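Local structure of sensor protein CzcS (Pseudomonas aeruginosa, 5GPO) at residues Gln44-Leu56 with Met65-Asn78. The protein is the zinc-responsive sensor histidine kinase of a two-component system governing metal detoxification and antibiotic resistance, represented here by its sensor domain. Sequence-based numbering, arbitrary orientation.
With SO4 (sulfate ion), chain H.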
ATOM      1  N   GLN B  44      -6.265   5.009  -1.834  1.00 23.08           N
ATOM      2  CA  GLN B  44      -6.457   4.888  -0.397  1.00 21.18           C
ATOM      3  C   GLN B  44      -5.767   3.649   0.171  1.00 19.12           C
ATOM      4  O   GLN B  44      -5.336   3.667   1.332  1.00 24.15           O
ATOM      5  CB  GLN B  44      -7.948   4.858  -0.056  1.00 25.89           C
ATOM      6  CG  GLN B  44      -8.235   4.783   1.447  1.00 23.16           C
ATOM      7  CD  GLN B  44      -8.043   6.115   2.171  1.00 32.96           C
ATOM      8  OE1 GLN B  44      -7.094   6.859   1.909  1.00 32.07           O
ATOM      9  NE2 GLN B  44      -8.949   6.417   3.093  1.00 33.94           N
ATOM     10  N   LEU B  45      -5.668   2.564  -0.610  1.00 21.94           N
ATOM     11  CA  LEU B  45      -4.960   1.384  -0.120  1.00 18.47           C
ATOM     12  C   LEU B  45      -3.502   1.719   0.202  1.00 19.17           C
ATOM     13  O   LEU B  45      -2.968   1.289   1.231  1.00 23.51           O
ATOM     14  CB  LEU B  45      -5.056   0.255  -1.143  1.00 22.74           C
ATOM     15  CG  LEU B  45      -4.582  -1.123  -0.670  1.00 23.78           C
ATOM     16  CD1 LEU B  45      -5.328  -1.552   0.570  1.00 20.82           C
ATOM     17  CD2 LEU B  45      -4.699  -2.174  -1.759  1.00 20.47           C
ATOM     18  N   VAL B  46      -2.863   2.515  -0.653  1.00 22.79           N
ATOM     19  CA  VAL B  46      -1.481   2.943  -0.441  1.00 26.36           C
ATOM     20  C   VAL B  46      -1.373   3.835   0.784  1.00 24.32           C
ATOM     21  O   VAL B  46      -0.388   3.779   1.533  1.00 24.19           O
ATOM     22  CB  VAL B  46      -0.983   3.663  -1.705  1.00 30.68           C
ATOM     23  CG1 VAL B  46       0.496   4.021  -1.584  1.00 30.64           C
ATOM     24  CG2 VAL B  46      -1.286   2.796  -2.923  1.00 28.68           C
ATOM     25  N   ALA B  47      -2.391   4.659   1.020  1.00 25.78           N
ATOM     26  CA  ALA B  47      -2.316   5.654   2.079  1.00 26.87           C
ATOM     27  C   ALA B  47      -2.272   5.035   3.466  1.00 23.21           C
ATOM     28  O   ALA B  47      -1.912   5.721   4.423  1.00 27.29           O
ATOM     29  CB  ALA B  47      -3.494   6.623   1.964  1.00 25.21           C
ATOM     30  N   HIS B  48      -2.606   3.753   3.603  1.00 28.04           N
ATOM     31  CA  HIS B  48      -2.540   3.110   4.906  1.00 25.54           C
ATOM     32  C   HIS B  48      -1.830   1.764   4.814  1.00 35.47           C
ATOM     33  O   HIS B  48      -2.035   0.878   5.647  1.00 40.65           O
ATOM     34  CB  HIS B  48      -3.944   3.010   5.508  1.00 34.82           C
ATOM     35  CG  HIS B  48      -4.634   4.344   5.586  1.00 32.51           C
ATOM     36  ND1 HIS B  48      -4.413   5.235   6.616  1.00 34.39           N
ATOM     37  CD2 HIS B  48      -5.473   4.964   4.723  1.00 30.29           C
ATOM     38  CE1 HIS B  48      -5.119   6.332   6.403  1.00 34.70           C
ATOM     39  NE2 HIS B  48      -5.768   6.195   5.260  1.00 30.10           N
ATOM     40  N   SER B  49      -0.942   1.633   3.827  1.00 22.70           N
ATOM     41  CA  SER B  49      -0.117   0.454   3.596  1.00 17.82           C
ATOM     42  C   SER B  49       1.016   0.285   4.603  1.00 21.90           C
ATOM     43  O   SER B  49       1.728  -0.717   4.529  1.00 29.89           O
ATOM     44  CB  SER B  49       0.475   0.513   2.191  1.00 25.34           C
ATOM     45  OG  SER B  49       1.465   1.532   2.162  1.00 18.51           O
ATOM     46  N   GLY B  50       1.218   1.227   5.524  1.00 26.32           N
ATOM     47  CA  GLY B  50       2.341   1.149   6.441  1.00 21.63           C
ATOM     48  C   GLY B  50       3.686   1.414   5.801  1.00 19.69           C
ATOM     49  O   GLY B  50       4.722   1.180   6.425  1.00 22.56           O
ATOM     50  N   LEU B  51       3.689   1.898   4.572  1.00 20.20           N
ATOM     51  CA  LEU B  51       4.897   2.194   3.833  1.00 20.60           C
ATOM     52  C   LEU B  51       4.779   3.607   3.275  1.00 15.98           C
ATOM     53  O   LEU B  51       3.678   4.082   2.974  1.00 19.11           O
ATOM     54  CB  LEU B  51       5.098   1.163   2.714  1.00 18.72           C
ATOM     55  CG  LEU B  51       5.253  -0.314   3.072  1.00 20.95           C
ATOM     56  CD1 LEU B  51       4.900  -1.152   1.864  1.00 22.06           C
ATOM     57  CD2 LEU B  51       6.697  -0.601   3.495  1.00 17.09           C
ATOM     58  N   HIS B  52       5.910   4.301   3.180  1.00 17.88           N
ATOM     59  CA  HIS B  52       5.909   5.619   2.571  1.00 18.87           C
ATOM     60  C   HIS B  52       7.121   5.740   1.660  1.00 19.31           C
ATOM     61  O   HIS B  52       8.195   5.218   1.971  1.00 20.41           O
ATOM     62  CB  HIS B  52       5.920   6.728   3.628  1.00 18.28           C
ATOM     63  CG  HIS B  52       5.741   8.102   3.052  1.00 21.01           C
ATOM     64  ND1 HIS B  52       6.799   8.861   2.606  1.00 23.15           N
ATOM     65  CD2 HIS B  52       4.628   8.848   2.841  1.00 24.42           C
ATOM     66  CE1 HIS B  52       6.353  10.021   2.151  1.00 17.98           C
ATOM     67  NE2 HIS B  52       5.036  10.037   2.278  1.00 25.04           N
ATOM     68  N   LEU B  53       6.931   6.377   0.513  1.00 16.24           N
ATOM     69  CA  LEU B  53       8.023   6.507  -0.446  1.00 22.08           C
ATOM     70  C   LEU B  53       8.205   7.959  -0.849  1.00 21.90           C
ATOM     71  O   LEU B  53       7.244   8.619  -1.266  1.00 14.09           O
ATOM     72  CB  LEU B  53       7.771   5.632  -1.675  1.00 16.72           C
ATOM     73  CG  LEU B  53       8.866   5.630  -2.757  1.00 20.27           C
ATOM     74  CD1 LEU B  53      10.218   5.235  -2.164  1.00 17.67           C
ATOM     75  CD2 LEU B  53       8.485   4.693  -3.891  1.00 21.42           C
ATOM     76  N   SER B  54       9.435   8.457  -0.700  1.00 18.83           N
ATOM     77  CA  SER B  54       9.814   9.810  -1.098  0.73 18.94           C
ATOM     78  C   SER B  54      10.909   9.728  -2.135  1.00 21.21           C
ATOM     79  O   SER B  54      11.930   9.055  -1.923  1.00 23.34           O
ATOM     80  CB  SER B  54      10.310  10.636   0.092  0.73 19.42           C
ATOM     81  OG  SER B  54       9.268  10.985   0.968  0.73 19.11           O
ATOM     82  N   ILE B  55      10.717  10.405  -3.262  1.00 18.89           N
ATOM     83  CA  ILE B  55      11.697  10.446  -4.331  1.00 19.41           C
ATOM     84  C   ILE B  55      11.996  11.902  -4.622  1.00 18.51           C
ATOM     85  O   ILE B  55      11.081  12.668  -4.940  1.00 21.59           O
ATOM     86  CB  ILE B  55      11.183   9.706  -5.570  1.00 19.85           C
ATOM     87  CG1 ILE B  55      11.039   8.229  -5.189  1.00 20.91           C
ATOM     88  CG2 ILE B  55      12.127   9.912  -6.760  1.00 22.60           C
ATOM     89  CD1 ILE B  55      10.890   7.329  -6.328  1.00 31.06           C
ATOM     90  N   LEU B  56      13.265  12.293  -4.464  1.00 15.26           N
ATOM     91  CA  LEU B  56      13.723  13.671  -4.615  1.00 21.90           C
ATOM     92  C   LEU B  56      14.678  13.761  -5.792  1.00 18.79           C
ATOM     93  O   LEU B  56      15.510  12.871  -5.985  1.00 19.99           O
ATOM     94  CB  LEU B  56      14.468  14.164  -3.367  1.00 20.59           C
ATOM     95  CG  LEU B  56      13.900  13.773  -2.007  1.00 25.34           C
ATOM     96  CD1 LEU B  56      14.777  14.318  -0.897  1.00 36.33           C
ATOM     97  CD2 LEU B  56      12.501  14.294  -1.894  1.00 20.37           C
ATOM     98  N   MET B  65       8.318  12.698  -6.268  1.00 23.24           N
ATOM     99  CA  MET B  65       7.161  11.872  -5.945  1.00 25.17           C
ATOM    100  C   MET B  65       7.110  11.659  -4.446  1.00 17.02           C
ATOM    101  O   MET B  65       8.147  11.491  -3.805  1.00 20.43           O
ATOM    102  CB  MET B  65       7.205  10.495  -6.601  1.00 20.66           C
ATOM    103  CG  MET B  65       7.370  10.446  -8.085  1.00 29.26           C
ATOM    104  SD  MET B  65       7.569   8.689  -8.440  1.00 27.66           S
ATOM    105  CE  MET B  65       8.108   8.758 -10.140  1.00 31.56           C
ATOM    106  N   SER B  66       5.900  11.639  -3.903  1.00 17.51           N
ATOM    107  CA  SER B  66       5.700  11.375  -2.489  1.00 18.58           C
ATOM    108  C   SER B  66       4.341  10.707  -2.339  1.00 20.04           C
ATOM    109  O   SER B  66       3.345  11.248  -2.822  1.00 18.40           O
ATOM    110  CB  SER B  66       5.776  12.676  -1.691  1.00 22.97           C
ATOM    111  OG  SER B  66       5.592  12.443  -0.313  1.00 25.77           O
ATOM    112  N   PHE B  67       4.303   9.516  -1.733  1.00 20.81           N
ATOM    113  CA  PHE B  67       3.023   8.869  -1.464  1.00 17.08           C
ATOM    114  C   PHE B  67       3.199   7.772  -0.419  1.00 21.38           C
ATOM    115  O   PHE B  67       4.310   7.345  -0.114  1.00 18.21           O
ATOM    116  CB  PHE B  67       2.402   8.298  -2.745  1.00 20.59           C
ATOM    117  CG  PHE B  67       3.352   7.488  -3.574  1.00 20.64           C
ATOM    118  CD1 PHE B  67       3.647   6.174  -3.236  1.00 19.35           C
ATOM    119  CD2 PHE B  67       3.939   8.029  -4.706  1.00 22.18           C
ATOM    120  CE1 PHE B  67       4.513   5.416  -4.007  1.00 20.11           C
ATOM    121  CE2 PHE B  67       4.810   7.282  -5.483  1.00 22.91           C
ATOM    122  CZ  PHE B  67       5.095   5.969  -5.136  1.00 20.37           C
ATOM    123  N   GLY B  68       2.071   7.307   0.110  1.00 18.78           N
ATOM    124  CA  GLY B  68       2.102   6.257   1.102  1.00 22.00           C
ATOM    125  C   GLY B  68       1.467   6.704   2.399  1.00 19.29           C
ATOM    126  O   GLY B  68       0.673   7.653   2.434  1.00 18.06           O
ATOM    127  N   ASP B  69       1.877   6.045   3.473  1.00 17.45           N
ATOM    128  CA  ASP B  69       1.276   6.136   4.796  1.00 21.71           C
ATOM    129  C   ASP B  69       2.027   7.168   5.642  1.00 28.13           C
ATOM    130  O   ASP B  69       3.238   7.053   5.833  1.00 21.15           O
ATOM    131  CB  ASP B  69       1.344   4.748   5.436  1.00 21.39           C
ATOM    132  CG  ASP B  69       0.443   4.593   6.639  1.00 31.04           C
ATOM    133  OD1 ASP B  69       0.283   5.572   7.407  1.00 25.64           O
ATOM    134  OD2 ASP B  69      -0.069   3.458   6.814  1.00 25.99           O
ATOM    135  N   GLN B  70       1.316   8.166   6.172  1.00 30.51           N
ATOM    136  CA  GLN B  70       2.021   9.130   7.013  1.00 33.31           C
ATOM    137  C   GLN B  70       2.432   8.530   8.351  1.00 27.80           C
ATOM    138  O   GLN B  70       3.334   9.063   9.001  1.00 25.03           O
ATOM    139  CB  GLN B  70       1.177  10.382   7.250  1.00 33.48           C
ATOM    140  CG  GLN B  70       1.351  11.482   6.183  1.00 36.80           C
ATOM    141  CD  GLN B  70       2.747  12.086   6.099  1.00 37.25           C
ATOM    142  OE1 GLN B  70       3.426  12.263   7.110  1.00 42.77           O
ATOM    143  NE2 GLN B  70       3.183  12.407   4.872  1.00 27.75           N
ATOM    144  N   ALA B  71       1.780   7.456   8.791  1.00 26.24           N
ATOM    145  CA  ALA B  71       2.272   6.772   9.978  1.00 29.55           C
ATOM    146  C   ALA B  71       3.659   6.185   9.750  1.00 33.46           C
ATOM    147  O   ALA B  71       4.400   5.990  10.713  1.00 28.45           O
ATOM    148  CB  ALA B  71       1.298   5.676  10.409  1.00 37.59           C
ATOM    149  N   ALA B  72       4.039   5.929   8.501  1.00 30.23           N
ATOM    150  CA  ALA B  72       5.372   5.429   8.200  1.00 29.86           C
ATOM    151  C   ALA B  72       6.372   6.534   7.884  1.00 32.42           C
ATOM    152  O   ALA B  72       7.530   6.230   7.588  1.00 34.87           O
ATOM    153  CB  ALA B  72       5.316   4.435   7.028  1.00 24.66           C
ATOM    154  N   ALA B  73       5.984   7.803   7.960  1.00 26.41           N
ATOM    155  CA  ALA B  73       6.861   8.889   7.543  1.00 26.22           C
ATOM    156  C   ALA B  73       7.248   9.768   8.726  1.00 26.29           C
ATOM    157  O   ALA B  73       6.442  10.004   9.631  1.00 26.68           O
ATOM    158  CB  ALA B  73       6.193   9.748   6.466  1.00 27.48           C
ATOM    159  N   SER B  74       8.485  10.254   8.705  1.00 29.15           N
ATOM    160  CA  SER B  74       8.958  11.238   9.672  1.00 22.82           C
ATOM    161  C   SER B  74       9.749  12.297   8.922  1.00 22.78           C
ATOM    162  O   SER B  74      10.703  11.969   8.209  1.00 27.00           O
ATOM    163  CB  SER B  74       9.816  10.589  10.763  1.00 26.72           C
ATOM    164  OG  SER B  74      10.598  11.567  11.448  1.00 27.96           O
ATOM    165  N   VAL B  75       9.325  13.561   9.044  1.00 21.75           N
ATOM    166  CA  VAL B  75      10.066  14.670   8.444  1.00 17.74           C
ATOM    167  C   VAL B  75      11.504  14.671   8.938  1.00 21.92           C
ATOM    168  O   VAL B  75      12.453  14.809   8.155  1.00 23.14           O
ATOM    169  CB  VAL B  75       9.371  16.012   8.755  1.00 25.58           C
ATOM    170  CG1 VAL B  75      10.298  17.179   8.435  1.00 25.68           C
ATOM    171  CG2 VAL B  75       8.085  16.124   7.958  1.00 26.27           C
ATOM    172  N   ALA B  76      11.677  14.534  10.257  1.00 25.74           N
ATOM    173  CA  ALA B  76      13.009  14.597  10.856  1.00 26.34           C
ATOM    174  C   ALA B  76      13.871  13.427  10.412  1.00 25.09           C
ATOM    175  O   ALA B  76      15.056  13.598  10.104  1.00 23.89           O
ATOM    176  CB  ALA B  76      12.898  14.611  12.381  1.00 22.81           C
ATOM    177  N   ALA B  77      13.289  12.230  10.373  1.00 18.85           N
ATOM    178  CA  ALA B  77      14.044  11.050   9.981  1.00 19.64           C
ATOM    179  C   ALA B  77      14.495  11.145   8.531  1.00 25.59           C
ATOM    180  O   ALA B  77      15.653  10.845   8.217  1.00 21.21           O
ATOM    181  CB  ALA B  77      13.200   9.800  10.197  1.00 22.15           C
ATOM    182  N   ASN B  78      13.584  11.545   7.633  1.00 19.89           N
ATOM    183  CA  ASN B  78      13.944  11.721   6.227  1.00 15.36           C
ATOM    184  C   ASN B  78      15.049  12.758   6.062  1.00 20.83           C
ATOM    185  O   ASN B  78      15.980  12.564   5.272  1.00 20.85           O
ATOM    186  CB  ASN B  78      12.707  12.117   5.418  1.00 18.93           C
ATOM    187  CG  ASN B  78      11.886  10.927   4.999  1.00 28.65           C
ATOM    188  OD1 ASN B  78      12.143   9.798   5.424  1.00 29.59           O
ATOM    189  ND2 ASN B  78      10.888  11.165   4.152  1.00 29.37           N
TER
HETATM  190  S   SO4 H 203       8.792  13.976  13.141  1.00 34.50           S
HETATM  191  O1  SO4 H 203       9.072  14.680  14.401  1.00 37.93           O
HETATM  192  O2  SO4 H 203       7.345  13.796  12.991  1.00 34.84           O
HETATM  193  O3  SO4 H 203       9.315  14.760  12.035  1.00 22.48           O
HETATM  194  O4  SO4 H 203       9.435  12.659  13.215  1.00 38.60           O
HETATM  195  O   HOH W   1      -1.671   8.245   5.518  1.00 28.65           O
HETATM  196  O   HOH W   2      -2.272   5.636   8.416  1.00 34.37           O
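The carboxylate of Asp69 is gripped from both sides of the contact. Asp69 OD2 accepts from Gly50 N at 2.9 Å, a bent bond (143°) arriving on the anti side, 20° out of the carboxylate plane. OD1 takes the N-H of Ala71, closing an Asx turn, and a water that links it to His48 ND1. With CG anti to the backbone N (chi1 -165°), the short acid reaches back to the turn at Gly50, whose positive phi suits glycine, while Asp69 N donates to Leu51 O at 2.7 Å. Behind this anchor, strands 51-56 and 65-68 run antiparallel as a beta hairpin at one side of the sensor domain's five-stranded sheet, paired through Leu53 with Phe67 and Ile55 with Met65. Gly68 fits beside His52, their CA atoms 4.1 Å apart, because a CB there would collide with Leu51 O. The His52 ring lies flat between Phe67 O over one face and Ala73 CB over the other, the methyl making a CH-pi contact 4.0 Å from the centroid. On the sheet face of Leu53, the Phe67 ring extends alongside that leucine, CZ meeting CD2 at 3.8 Å, and Phe67 CD1 meets Val46 CG1. Further along, Ile55 CD1 touches Met65 SD at 4.2 Å; the branched isoleucine and the unbranched, extended methionine also pack on Leu41 of the second subunit.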